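RRNA adenine N-6-methyltransferase (Saccharopolyspora erythraea, PDB 6NVM) dimethylates a single adenine of 23S rRNA at N6 using S-adenosyl-L-methionine, which lowers ribosomal affinity for macrolide, lincosamide and streptogramin B antibiotics. Local coordinates at residues E133-V138 against P157-A162; T175-R180 against W194-K199; E263-H268 against L286-R291. All coordinates share one frame; numbering follows the deposited sequence.

Interaction 1. Residues E133-V138 against P157-A162; sequences EPFAFV and PTIETA
Thr158 OG1 donates to Glu133 O over 2.7 Å, and the same hydroxyl is also hydrogen-bonded to the carbonyl of Pro131, so two carbonyls of the loop leading into strand 135-140 share it. With chi1 at 70°, OG1 sits between the backbone N and the carbonyl carbon of Thr158, where it comes up to Glu133 O from above the carbonyl plane and at the same time lies in the plane of the Phe135 ring, 3.4 Å from CD1 at its edge. Ile159 covers one face of that ring: CG1 lies above it, offset toward the rim, and CB of Ile159 is 3.7 Å from CE1 of Phe135. Ile159 CD1 touches both Phe135 CZ and Phe137 CB.

These residues open the parallel pairing of strands 135-140 and 159-167, joined through helix 146-155 as a beta-alpha-beta unit in the central sheet of the Rossmann-like methyltransferase fold. Glu160 N bonds to Phe135 O at 2.8 Å, almost in line with the carbonyl bond, and Phe137 N bonds to Thr161 O at 2.9 Å in the carbonyl plane. Phe135, Phe137, Ile159 and Ala162 share one face of the sheet, where Cys153 of helix 146-155 touches Phe137, Ile159 and Ala162. Ala162 CB meets the Phe137 ring at its edge, 4.1 Å from CD2. On the other face, Ala136 CB rests 3.6 Å from Thr161 OG1, which is hydrogen-bonded to Ala66 O and, through a water, to Phe137 O. At the strand starts the carboxylates turn to other partners: Glu160 forms a salt bridge with Arg69 while its OE2 passes near Pro134 CB, and Glu133 pairs with Arg93.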
loop_
_atom_site.group_PDB
_atom_site.type_symbol
_atom_site.label_atom_id
_atom_site.label_comp_id
_atom_site.label_asym_id
_atom_site.label_seq_id
_atom_site.Cartn_x
_atom_site.Cartn_y
_atom_site.Cartn_z
ATOM N N GLU A 133 -8.986 -15.999 5.093
ATOM C CA GLU A 133 -10.231 -15.286 5.348
ATOM C C GLU A 133 -9.936 -13.795 5.258
ATOM O O GLU A 133 -8.761 -13.404 5.270
ATOM C CB GLU A 133 -10.796 -15.646 6.725
ATOM C CG GLU A 133 -9.821 -15.368 7.870
ATOM C CD GLU A 133 -10.441 -15.535 9.249
ATOM O OE1 GLU A 133 -11.625 -15.180 9.429
ATOM O OE2 GLU A 133 -9.736 -16.018 10.161
ATOM N N PRO A 134 -10.949 -12.936 5.159
ATOM C CA PRO A 134 -10.679 -11.496 5.122
ATOM C C PRO A 134 -9.915 -11.060 6.364
ATOM O O PRO A 134 -10.128 -11.581 7.461
ATOM C CB PRO A 134 -12.076 -10.868 5.057
ATOM C CG PRO A 134 -12.956 -11.946 4.518
ATOM C CD PRO A 134 -12.389 -13.230 5.048
ATOM N N PHE A 135 -9.010 -10.103 6.181
ATOM C CA PHE A 135 -8.182 -9.631 7.282
ATOM C C PHE A 135 -7.638 -8.259 6.923
ATOM O O PHE A 135 -7.740 -7.805 5.781
ATOM C CB PHE A 135 -7.038 -10.604 7.581
ATOM C CG PHE A 135 -5.915 -10.541 6.578
ATOM C CD1 PHE A 135 -6.046 -11.142 5.342
ATOM C CD2 PHE A 135 -4.733 -9.874 6.877
ATOM C CE1 PHE A 135 -5.015 -11.080 4.402
ATOM C CE2 PHE A 135 -3.696 -9.811 5.945
ATOM C CZ PHE A 135 -3.846 -10.418 4.707
ATOM N N ALA A 136 -7.063 -7.602 7.925
ATOM C CA ALA A 136 -6.376 -6.337 7.747
ATOM C C ALA A 136 -4.938 -6.473 8.224
ATOM O O ALA A 136 -4.644 -7.235 9.148
ATOM C CB ALA A 136 -7.075 -5.210 8.515
ATOM N N PHE A 137 -4.041 -5.735 7.573
ATOM C CA PHE A 137 -2.650 -5.643 7.989
ATOM C C PHE A 137 -2.385 -4.253 8.541
ATOM O O PHE A 137 -2.837 -3.259 7.969
ATOM C CB PHE A 137 -1.689 -5.910 6.824
ATOM C CG PHE A 137 -0.263 -5.608 7.157
ATOM C CD1 PHE A 137 0.511 -6.535 7.834
ATOM C CD2 PHE A 137 0.299 -4.393 6.827
ATOM C CE1 PHE A 137 1.826 -6.266 8.158
ATOM C CE2 PHE A 137 1.625 -4.116 7.146
ATOM C CZ PHE A 137 2.385 -5.058 7.811
ATOM N N VAL A 138 -1.653 -4.192 9.650
ATOM C CA VAL A 138 -1.162 -2.935 10.210
ATOM C C VAL A 138 0.314 -3.111 10.521
ATOM O O VAL A 138 0.718 -4.148 11.057
ATOM C CB VAL A 138 -1.938 -2.531 11.483
ATOM C CG1 VAL A 138 -1.380 -1.243 12.063
ATOM C CG2 VAL A 138 -3.410 -2.375 11.182
ATOM N N PRO A 157 -4.678 -12.493 -1.300
ATOM C CA PRO A 157 -5.951 -12.323 -2.019
ATOM C C PRO A 157 -7.133 -11.947 -1.138
ATOM O O PRO A 157 -8.114 -11.412 -1.670
ATOM C CB PRO A 157 -6.167 -13.689 -2.686
ATOM C CG PRO A 157 -5.367 -14.643 -1.883
ATOM C CD PRO A 157 -4.172 -13.874 -1.395
ATOM N N THR A 158 -7.088 -12.204 0.170
ATOM C CA THR A 158 -8.214 -11.902 1.051
ATOM C C THR A 158 -8.030 -10.620 1.854
ATOM O O THR A 158 -8.892 -10.297 2.678
ATOM C CB THR A 158 -8.467 -13.051 2.035
ATOM O OG1 THR A 158 -7.400 -13.106 2.985
ATOM C CG2 THR A 158 -8.591 -14.401 1.319
ATOM N N ILE A 159 -6.939 -9.884 1.653
ATOM C CA ILE A 159 -6.726 -8.678 2.442
ATOM C C ILE A 159 -7.818 -7.669 2.121
ATOM O O ILE A 159 -8.303 -7.583 0.984
ATOM C CB ILE A 159 -5.327 -8.092 2.184
ATOM C CG1 ILE A 159 -4.977 -7.054 3.248
ATOM C CG2 ILE A 159 -5.239 -7.448 0.798
ATOM C CD1 ILE A 159 -3.505 -6.672 3.276
ATOM N N GLU A 160 -8.231 -6.913 3.141
ATOM C CA GLU A 160 -9.133 -5.781 2.958
ATOM C C GLU A 160 -8.366 -4.470 2.924
ATOM O O GLU A 160 -8.427 -3.740 1.930
ATOM C CB GLU A 160 -10.190 -5.731 4.071
ATOM C CG GLU A 160 -11.240 -6.797 3.967
ATOM C CD GLU A 160 -12.480 -6.480 4.790
ATOM O OE1 GLU A 160 -12.468 -5.480 5.540
ATOM O OE2 GLU A 160 -13.468 -7.229 4.676
ATOM N N THR A 161 -7.650 -4.155 4.004
ATOM C CA THR A 161 -6.870 -2.934 4.093
ATOM C C THR A 161 -5.492 -3.242 4.651
ATOM O O THR A 161 -5.299 -4.212 5.393
ATOM C CB THR A 161 -7.535 -1.886 4.992
ATOM O OG1 THR A 161 -7.520 -2.352 6.347
ATOM C CG2 THR A 161 -8.955 -1.634 4.544
ATOM N N ALA A 162 -4.534 -2.397 4.279
ATOM C CA ALA A 162 -3.189 -2.436 4.828
ATOM C C ALA A 162 -2.840 -1.016 5.236
ATOM O O ALA A 162 -2.847 -0.110 4.397
ATOM C CB ALA A 162 -2.174 -2.980 3.821
HETATM O O HOH W 1 -5.308 -1.812 7.967
#

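Interaction 2. Residues T175-R180 against W194-K199; sequences TGDYGR and WEFVEK
Asp177 and Phe196 meet as flat groups: the carboxylate lies over one face of the phenyl ring, the two planes only 13° apart. OD2 stands above the centre of the ring, while OD1 is 3.7 Å from Phe196 CD2, toward the rim. Both side chains have CG anti to the backbone N (chi1 -171° for Asp177 and -178° for Phe196), which lays the carboxylate over the ring.

Van der Waals contacts of Thr175 make up the rest. Its methyl CG2 packs on the strand backbone, 3.6 Å from Glu195 C, and comes within 4.4 Å of Trp194 CB. OG1 approaches Phe196 CB at 3.3 Å, but its hydrogen bond runs back to Ala171 O in the last turn of helix 168-175. Gly176 ends that helix in a Schellman motif with positive phi, and a type I turn from Gly176 to Gly179 follows, closed by a bond from Gly179 N to Gly176 O. The contact thus sets the C-terminal end of the helix against strand 192-200, at the margin of the central sheet. Leu168 of the same helix and Ala214 of strand 213-220 also touch Phe196.

No hydrogen bond crosses between 175-180 and 194-199; a carboxylate over the pi face of a phenyl ring is probably electrostatically unfavourable, so the pairing is likely to rest on van der Waals contact, with the exposed Asp177 able to be solvated.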
loop_
_atom_site.group_PDB
_atom_site.type_symbol
_atom_site.label_atom_id
_atom_site.label_comp_id
_atom_site.label_asym_id
_atom_site.label_seq_id
_atom_site.Cartn_x
_atom_site.Cartn_y
_atom_site.Cartn_z
ATOM N N THR A 175 1.493 7.052 -3.280
ATOM C CA THR A 175 0.140 7.588 -3.269
ATOM C C THR A 175 -0.033 8.773 -4.206
ATOM O O THR A 175 -1.125 9.348 -4.253
ATOM C CB THR A 175 -0.251 8.016 -1.849
ATOM O OG1 THR A 175 0.632 9.060 -1.407
ATOM C CG2 THR A 175 -0.177 6.833 -0.883
ATOM N N GLY A 176 1.006 9.157 -4.943
ATOM C CA GLY A 176 0.920 10.318 -5.816
ATOM C C GLY A 176 0.606 11.607 -5.090
ATOM O O GLY A 176 -0.050 12.489 -5.656
ATOM N N ASP A 177 1.078 11.752 -3.850
ATOM C CA ASP A 177 0.657 12.870 -3.015
ATOM C C ASP A 177 1.197 14.208 -3.502
ATOM O O ASP A 177 0.621 15.248 -3.159
ATOM C CB ASP A 177 1.086 12.635 -1.567
ATOM C CG ASP A 177 0.501 13.657 -0.612
ATOM O OD1 ASP A 177 -0.742 13.763 -0.542
ATOM O OD2 ASP A 177 1.282 14.348 0.075
ATOM N N TYR A 178 2.280 14.215 -4.288
ATOM C CA TYR A 178 2.802 15.448 -4.871
ATOM C C TYR A 178 2.853 15.400 -6.399
ATOM O O TYR A 178 3.576 16.190 -7.012
ATOM C CB TYR A 178 4.186 15.775 -4.303
ATOM C CG TYR A 178 5.285 14.789 -4.644
ATOM C CD1 TYR A 178 5.945 14.843 -5.865
ATOM C CD2 TYR A 178 5.682 13.824 -3.729
ATOM C CE1 TYR A 178 6.956 13.952 -6.172
ATOM C CE2 TYR A 178 6.691 12.926 -4.026
ATOM C CZ TYR A 178 7.325 12.995 -5.248
ATOM O OH TYR A 178 8.332 12.103 -5.549
ATOM N N GLY A 179 2.099 14.500 -7.030
ATOM C CA GLY A 179 1.920 14.511 -8.465
ATOM C C GLY A 179 2.695 13.451 -9.222
ATOM O O GLY A 179 2.375 13.191 -10.387
ATOM N N ARG A 180 3.698 12.837 -8.603
ATOM C CA ARG A 180 4.491 11.794 -9.240
ATOM C C ARG A 180 3.992 10.427 -8.783
ATOM O O ARG A 180 3.722 10.220 -7.597
ATOM C CB ARG A 180 5.974 11.963 -8.903
ATOM C CG ARG A 180 6.917 11.234 -9.838
ATOM C CD ARG A 180 8.376 11.545 -9.524
ATOM N NE ARG A 180 9.281 10.597 -10.174
ATOM C CZ ARG A 180 9.792 10.743 -11.394
ATOM N NH1 ARG A 180 9.502 11.810 -12.130
ATOM N NH2 ARG A 180 10.601 9.813 -11.884
ATOM N N TRP A 194 -4.810 3.461 -3.241
ATOM C CA TRP A 194 -3.624 3.862 -2.490
ATOM C C TRP A 194 -3.901 5.251 -1.934
ATOM O O TRP A 194 -4.162 6.183 -2.700
ATOM C CB TRP A 194 -2.369 3.891 -3.370
ATOM C CG TRP A 194 -1.971 2.578 -4.015
ATOM C CD1 TRP A 194 -2.686 1.860 -4.929
ATOM C CD2 TRP A 194 -0.742 1.866 -3.820
ATOM N NE1 TRP A 194 -1.985 0.733 -5.302
ATOM C CE2 TRP A 194 -0.789 0.716 -4.636
ATOM C CE3 TRP A 194 0.391 2.086 -3.028
ATOM C CZ2 TRP A 194 0.251 -0.210 -4.680
ATOM C CZ3 TRP A 194 1.419 1.161 -3.067
ATOM C CH2 TRP A 194 1.343 0.028 -3.889
ATOM N N GLU A 195 -3.825 5.395 -0.614
ATOM C CA GLU A 195 -4.261 6.621 0.042
ATOM C C GLU A 195 -3.182 7.127 0.988
ATOM O O GLU A 195 -2.634 6.357 1.784
ATOM C CB GLU A 195 -5.581 6.382 0.788
ATOM C CG GLU A 195 -6.731 5.965 -0.136
ATOM C CD GLU A 195 -7.994 5.548 0.608
ATOM O OE1 GLU A 195 -7.955 5.433 1.852
ATOM O OE2 GLU A 195 -9.029 5.330 -0.059
ATOM N N PHE A 196 -2.870 8.420 0.886
ATOM C CA PHE A 196 -1.965 9.086 1.814
ATOM C C PHE A 196 -2.793 9.620 2.976
ATOM O O PHE A 196 -3.727 10.404 2.768
ATOM C CB PHE A 196 -1.217 10.221 1.116
ATOM C CG PHE A 196 -0.218 10.924 1.992
ATOM C CD1 PHE A 196 1.096 10.496 2.042
ATOM C CD2 PHE A 196 -0.591 12.015 2.759
ATOM C CE1 PHE A 196 2.017 11.137 2.839
ATOM C CE2 PHE A 196 0.328 12.658 3.562
ATOM C CZ PHE A 196 1.632 12.221 3.601
ATOM N N VAL A 197 -2.469 9.193 4.197
ATOM C CA VAL A 197 -3.272 9.591 5.348
ATOM C C VAL A 197 -2.683 10.848 5.983
ATOM O O VAL A 197 -3.351 11.885 6.055
ATOM C CB VAL A 197 -3.396 8.443 6.365
ATOM C CG1 VAL A 197 -4.121 8.908 7.619
ATOM C CG2 VAL A 197 -4.138 7.270 5.736
ATOM N N GLU A 198 -1.440 10.779 6.453
ATOM C CA GLU A 198 -0.843 11.967 7.056
ATOM C C GLU A 198 0.657 11.773 7.226
ATOM O O GLU A 198 1.155 10.650 7.338
ATOM C CB GLU A 198 -1.483 12.291 8.414
ATOM C CG GLU A 198 -1.133 11.294 9.515
ATOM C CD GLU A 198 -1.765 11.648 10.856
ATOM O OE1 GLU A 198 -2.847 12.271 10.858
ATOM O OE2 GLU A 198 -1.171 11.308 11.904
ATOM N N LYS A 199 1.365 12.898 7.268
ATOM C CA LYS A 199 2.767 12.905 7.657
ATOM C C LYS A 199 2.902 12.658 9.156
ATOM O O LYS A 199 2.039 13.037 9.949
ATOM C CB LYS A 199 3.405 14.248 7.290
ATOM C CG LYS A 199 4.857 14.415 7.724
ATOM C CD LYS A 199 5.351 15.830 7.446
ATOM C CE LYS A 199 6.782 16.028 7.923
ATOM N NZ LYS A 199 7.226 17.443 7.794
#

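Interaction 3. Residues E263-H268 against L286-R291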
loop_
_atom_site.group_PDB
_atom_site.type_symbol
_atom_site.label_atom_id
_atom_site.label_comp_id
_atom_site.label_asym_id
_atom_site.label_seq_id
_atom_site.Cartn_x
_atom_site.Cartn_y
_atom_site.Cartn_z
ATOM N N GLU A 263 -4.101 8.921 -30.841
ATOM C CA GLU A 263 -4.474 10.325 -30.703
ATOM C C GLU A 263 -5.828 10.462 -30.022
ATOM O O GLU A 263 -5.997 11.291 -29.119
ATOM C CB GLU A 263 -4.488 11.009 -32.076
ATOM C CG GLU A 263 -4.924 12.477 -32.025
ATOM C CD GLU A 263 -4.784 13.205 -33.353
ATOM O OE1 GLU A 263 -4.222 12.619 -34.303
ATOM O OE2 GLU A 263 -5.234 14.370 -33.443
ATOM N N ALA A 264 -6.802 9.645 -30.429
ATOM C CA ALA A 264 -8.126 9.710 -29.817
ATOM C C ALA A 264 -8.069 9.353 -28.335
ATOM O O ALA A 264 -8.800 9.933 -27.520
ATOM C CB ALA A 264 -9.089 8.776 -30.551
ATOM N N ALA A 265 -7.217 8.390 -27.971
ATOM C CA ALA A 265 -7.139 7.940 -26.582
ATOM C C ALA A 265 -6.476 8.987 -25.698
ATOM O O ALA A 265 -6.942 9.261 -24.587
ATOM C CB ALA A 265 -6.378 6.619 -26.503
ATOM N N LEU A 266 -5.369 9.563 -26.163
ATOM C CA LEU A 266 -4.731 10.648 -25.425
ATOM C C LEU A 266 -5.718 11.777 -25.159
ATOM O O LEU A 266 -5.848 12.253 -24.024
ATOM C CB LEU A 266 -3.515 11.158 -26.200
ATOM C CG LEU A 266 -2.337 10.189 -26.273
ATOM C CD1 LEU A 266 -1.320 10.666 -27.304
ATOM C CD2 LEU A 266 -1.674 10.029 -24.911
ATOM N N ASP A 267 -6.443 12.207 -26.196
ATOM C CA ASP A 267 -7.400 13.292 -26.022
ATOM C C ASP A 267 -8.509 12.896 -25.048
ATOM O O ASP A 267 -8.916 13.696 -24.200
ATOM C CB ASP A 267 -7.988 13.697 -27.375
ATOM C CG ASP A 267 -7.019 14.521 -28.225
ATOM O OD1 ASP A 267 -5.896 14.826 -27.760
ATOM O OD2 ASP A 267 -7.389 14.873 -29.368
ATOM N N HIS A 268 -9.013 11.665 -25.159
ATOM C CA HIS A 268 -10.043 11.191 -24.238
ATOM C C HIS A 268 -9.556 11.242 -22.795
ATOM O O HIS A 268 -10.305 11.631 -21.887
ATOM C CB HIS A 268 -10.463 9.767 -24.626
ATOM C CG HIS A 268 -11.499 9.173 -23.726
ATOM N ND1 HIS A 268 -12.737 9.750 -23.536
ATOM C CD2 HIS A 268 -11.482 8.054 -22.961
ATOM C CE1 HIS A 268 -13.437 9.011 -22.690
ATOM N NE2 HIS A 268 -12.699 7.978 -22.327
ATOM N N LEU A 286 -6.736 4.964 -16.778
ATOM C CA LEU A 286 -7.951 4.191 -17.031
ATOM C C LEU A 286 -8.679 4.697 -18.272
ATOM O O LEU A 286 -9.132 3.907 -19.108
ATOM C CB LEU A 286 -8.877 4.259 -15.819
ATOM C CG LEU A 286 -8.406 3.582 -14.538
ATOM C CD1 LEU A 286 -9.370 3.919 -13.393
ATOM C CD2 LEU A 286 -8.317 2.092 -14.758
ATOM N N ARG A 287 -8.822 6.015 -18.396
ATOM C CA ARG A 287 -9.475 6.577 -19.575
ATOM C C ARG A 287 -8.674 6.285 -20.838
ATOM O O ARG A 287 -9.246 5.962 -21.886
ATOM C CB ARG A 287 -9.663 8.084 -19.401
ATOM C CG ARG A 287 -10.815 8.464 -18.469
ATOM C CD ARG A 287 -11.392 9.834 -18.837
ATOM N NE ARG A 287 -10.381 10.886 -18.759
ATOM C CZ ARG A 287 -10.032 11.508 -17.639
ATOM N NH1 ARG A 287 -10.611 11.192 -16.487
ATOM N NH2 ARG A 287 -9.099 12.448 -17.667
ATOM N N LEU A 288 -7.349 6.401 -20.757
ATOM C CA LEU A 288 -6.499 6.077 -21.897
ATOM C C LEU A 288 -6.744 4.648 -22.363
ATOM O O LEU A 288 -6.902 4.389 -23.562
ATOM C CB LEU A 288 -5.030 6.284 -21.517
ATOM C CG LEU A 288 -3.968 6.192 -22.615
ATOM C CD1 LEU A 288 -4.074 7.385 -23.560
ATOM C CD2 LEU A 288 -2.572 6.114 -21.993
ATOM N N PHE A 289 -6.778 3.703 -21.419
ATOM C CA PHE A 289 -6.979 2.304 -21.780
ATOM C C PHE A 289 -8.378 2.082 -22.332
ATOM O O PHE A 289 -8.559 1.342 -23.303
ATOM C CB PHE A 289 -6.740 1.401 -20.568
ATOM C CG PHE A 289 -7.049 -0.045 -20.841
ATOM C CD1 PHE A 289 -6.219 -0.795 -21.655
ATOM C CD2 PHE A 289 -8.180 -0.644 -20.308
ATOM C CE1 PHE A 289 -6.503 -2.118 -21.927
ATOM C CE2 PHE A 289 -8.471 -1.970 -20.576
ATOM C CZ PHE A 289 -7.632 -2.707 -21.389
ATOM N N GLU A 290 -9.376 2.717 -21.716
ATOM C CA GLU A 290 -10.754 2.591 -22.175
ATOM C C GLU A 290 -10.860 2.863 -23.669
ATOM O O GLU A 290 -11.444 2.074 -24.417
ATOM C CB GLU A 290 -11.629 3.557 -21.380
ATOM C CG GLU A 290 -13.098 3.562 -21.757
ATOM C CD GLU A 290 -13.897 4.553 -20.920
ATOM O OE1 GLU A 290 -13.402 5.685 -20.687
ATOM O OE2 GLU A 290 -15.010 4.193 -20.485
ATOM N N ARG A 291 -10.296 3.982 -24.123
ATOM C CA ARG A 291 -10.399 4.329 -25.535
ATOM C C ARG A 291 -9.504 3.443 -26.390
ATOM O O ARG A 291 -9.884 3.054 -27.500
ATOM C CB ARG A 291 -10.053 5.805 -25.745
ATOM C CG ARG A 291 -10.182 6.275 -27.195
ATOM C CD ARG A 291 -11.589 6.031 -27.755
ATOM N NE ARG A 291 -11.699 6.453 -29.150
ATOM C CZ ARG A 291 -11.322 5.715 -30.191
ATOM N NH1 ARG A 291 -10.806 4.504 -30.006
ATOM N NH2 ARG A 291 -11.461 6.187 -31.423
#
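His268 reaches across from helix 259-269 to helix 282-292, its CB 4.1 Å from CB of Arg291. CG is anti to the backbone N (chi1 179°), which carries the imidazole away from its own helix and over the partner's backbone. There the ring edge at CD2 faces Arg287 O, 3.2 Å away. At the tip, NE2 donates to Glu290 OE1 over 2.9 Å in a nearly straight bond (171°); the oxygen lies in the imidazole plane, yet NE2 reaches it from above the carboxylate plane. Arg287 CD covers one face of the ring near its rim. The arginine then bends at chi3, and NE gives a hydrogen bond to His268 O at 3.2 Å, while NH2 bonds to Ala269 O, so one guanidinium holds two carbonyls at the end of helix 259-269.

Next to the histidine along the interface the two helices, running antiparallel at 147°, come close enough for Arg291 CG to lie 3.5 Å from Ala265 CA, and Ala264 CB sits over a face of the Arg291 guanidinium. On the buried side Leu288 CD1 rests against the backbone of Ala265 and touches Ala265 CB and Leu266 CD2, and Leu253 and Met237 of neighbouring helices also touch Leu288.

Apolar contacts on the buried side give way to polar ones at the exposed side, where the Glu290 carboxylate would tend to favour a protonated His268, while the nearby Arg287 and Arg291 would work against it.

The three contacts follow one another along the chain without touching. Interactions 1 and 2 both reach the seven-stranded sheet, with centres about 21 Å apart and on opposite sides of the chain's centre: the first pairs two inner strands, the second sets a helix end and turn against strand 192-200 at one edge of the sheet. Interaction 3 belongs to the helices that follow the sheet, its centre about 33 Å from that of interaction 1 and about 24 Å from that of interaction 2. Interaction 1 lies nearest the predicted S-adenosyl-L-methionine site, the side chain of Phe137 being about 7 Å from Gly78; the other two lie away from it.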